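Local coordinates for DUF4439 domain-containing protein (Mycobacterium tuberculosis, PDB 2IB0) that is of unknown function but folds as a four-helix bundle and belongs to a family related to the ferritins, at residues L89-S94 with A99-V104. Numbering follows the deposited sequence.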
loop_
_atom_site.group_PDB
_atom_site.type_symbol
_atom_site.label_atom_id
_atom_site.label_comp_id
_atom_site.label_asym_id
_atom_site.label_seq_id
_atom_site.Cartn_x
_atom_site.Cartn_y
_atom_site.Cartn_z
ATOM N N LEU A 89 24.460 -3.012 0.065
ATOM C CA LEU A 89 23.254 -2.718 -0.717
ATOM C C LEU A 89 22.653 -4.009 -1.317
ATOM O O LEU A 89 23.396 -4.957 -1.657
ATOM C CB LEU A 89 23.537 -1.713 -1.856
ATOM C CG LEU A 89 23.976 -0.272 -1.588
ATOM C CD1 LEU A 89 24.188 0.474 -2.913
ATOM C CD2 LEU A 89 23.000 0.436 -0.709
ATOM N N PRO A 90 21.317 -4.028 -1.497
ATOM C CA PRO A 90 20.636 -5.186 -2.104
ATOM C C PRO A 90 21.051 -5.498 -3.563
ATOM O O PRO A 90 20.843 -6.624 -4.055
ATOM C CB PRO A 90 19.149 -4.834 -1.985
ATOM C CG PRO A 90 19.064 -3.377 -1.737
ATOM C CD PRO A 90 20.379 -2.949 -1.126
ATOM N N MET A 91 21.674 -4.525 -4.239
ATOM C CA MET A 91 22.176 -4.727 -5.594
ATOM C C MET A 91 23.362 -3.812 -5.853
ATOM O O MET A 91 23.527 -2.797 -5.170
ATOM C CB MET A 91 21.082 -4.445 -6.633
ATOM C CG MET A 91 20.691 -2.972 -6.763
ATOM S SD MET A 91 19.278 -2.719 -7.852
ATOM C CE MET A 91 20.063 -2.340 -9.411
ATOM N N GLN A 92 24.151 -4.188 -6.852
ATOM C CA GLN A 92 25.196 -3.341 -7.398
ATOM C C GLN A 92 24.645 -2.223 -8.257
ATOM O O GLN A 92 23.630 -2.392 -8.986
ATOM C CB GLN A 92 26.170 -4.175 -8.227
ATOM C CG GLN A 92 26.753 -5.322 -7.434
ATOM C CD GLN A 92 28.114 -5.614 -7.873
ATOM O OE1 GLN A 92 28.332 -5.937 -9.039
ATOM N NE2 GLN A 92 29.084 -5.457 -6.966
ATOM N N VAL A 93 25.308 -1.078 -8.174
ATOM C CA VAL A 93 24.916 0.101 -8.922
ATOM C C VAL A 93 26.141 0.731 -9.567
ATOM O O VAL A 93 27.243 0.637 -9.029
ATOM C CB VAL A 93 24.129 1.130 -8.034
ATOM C CG1 VAL A 93 22.847 0.476 -7.431
ATOM C CG2 VAL A 93 24.978 1.713 -6.924
ATOM N N SER A 94 25.957 1.377 -10.715
ATOM C CA SER A 94 27.041 2.108 -11.327
ATOM C C SER A 94 26.579 3.320 -12.125
ATOM O O SER A 94 27.385 4.059 -12.654
ATOM C CB SER A 94 27.892 1.195 -12.187
ATOM O OG SER A 94 27.144 0.677 -13.239
ATOM N N ALA A 99 19.961 3.316 -9.929
ATOM C CA ALA A 99 19.526 3.907 -8.653
ATOM C C ALA A 99 18.001 3.848 -8.440
ATOM O O ALA A 99 17.550 3.604 -7.311
ATOM C CB ALA A 99 20.005 5.341 -8.542
ATOM N N ALA A 100 17.247 4.147 -9.491
ATOM C CA ALA A 100 15.792 3.877 -9.547
ATOM C C ALA A 100 15.412 2.376 -9.293
ATOM O O ALA A 100 14.496 2.093 -8.533
ATOM C CB ALA A 100 15.226 4.383 -10.853
ATOM N N ARG A 101 16.137 1.430 -9.896
ATOM C CA ARG A 101 15.937 0.031 -9.575
ATOM C C ARG A 101 16.249 -0.267 -8.105
ATOM O O ARG A 101 15.580 -1.078 -7.469
ATOM C CB ARG A 101 16.808 -0.860 -10.469
ATOM C CG ARG A 101 16.242 -1.051 -11.877
ATOM C CD ARG A 101 17.036 -2.147 -12.699
ATOM N NE ARG A 101 18.368 -1.690 -13.187
ATOM C CZ ARG A 101 18.546 -0.869 -14.238
ATOM N NH1 ARG A 101 17.483 -0.360 -14.879
ATOM N NH2 ARG A 101 19.773 -0.517 -14.628
ATOM N N LEU A 102 17.296 0.356 -7.583
ATOM C CA LEU A 102 17.664 0.172 -6.184
ATOM C C LEU A 102 16.524 0.673 -5.315
ATOM O O LEU A 102 16.184 0.035 -4.337
ATOM C CB LEU A 102 18.957 0.964 -5.844
ATOM C CG LEU A 102 19.447 0.997 -4.387
ATOM C CD1 LEU A 102 19.643 -0.408 -3.843
ATOM C CD2 LEU A 102 20.753 1.814 -4.299
ATOM N N ALA A 103 16.023 1.853 -5.636
ATOM C CA ALA A 103 14.912 2.454 -4.878
ATOM C C ALA A 103 13.687 1.525 -4.876
ATOM O O ALA A 103 13.064 1.321 -3.853
ATOM C CB ALA A 103 14.528 3.809 -5.457
ATOM N N VAL A 104 13.362 0.922 -6.008
ATOM C CA VAL A 104 12.194 -0.007 -6.066
ATOM C C VAL A 104 12.496 -1.226 -5.157
ATOM O O VAL A 104 11.670 -1.665 -4.352
ATOM C CB VAL A 104 11.930 -0.495 -7.524
ATOM C CG1 VAL A 104 10.829 -1.614 -7.576
ATOM C CG2 VAL A 104 11.603 0.681 -8.419
#
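Leu102 reaches from helix 96-120 into the irregular loop segment 89-94, where its isobutyl group meets carbon atoms of Leu89, Pro90, Met91 and Val93. With CG anti to the backbone N (chi1 175°), that group is carried off the helix, and the two methyls divide the loop between them. Leu102 CD1 lies against the pyrrolidine ring of Pro90, 3.7 Å from Pro90 CG and nearly as close to Pro90 CD, and also touches Met91 CG at 4.0 Å. Leu102 CD2 takes the other two partners, Leu89 CD1 at 3.9 Å and Val93 CG1 at 4.0 Å; the side chains of Leu89, Pro90 and Val93 each cross that of Leu102 at about a right angle.

Met91 makes the second kind of contact, laid against the helix itself. Met91 SD rests 3.7 Å from both Leu102 N and Leu102 CA, a van der Waals touch on backbone. The thioether then bends at chi3 (-95°), which brings Met91 CE over the root of Arg101, 3.7 Å from Arg101 CB, and obliquely within 4.2 Å of Arg101 NE. The far end of the guanidinium, NH2, forms a salt bridge with Asp98 of the same helix. Asp98 also accepts a hydrogen bond from Ser94 N through OD2, so one carboxylate ties the end of the loop segment to the helix.

Leu89 also packs on Tyr38, and Val93 on Ile42 and Leu46, of helix 18-46; Ala100 and Ala103, which do not touch the loop segment, pack on Trp144 of helix 124-150. The last part of the connection, residues 89-94, is thus held against the start of helix 96-120 by dispersion and hydrophobic burial centred on one leucine, with Asp98 adding a polar tie through Ser94 N.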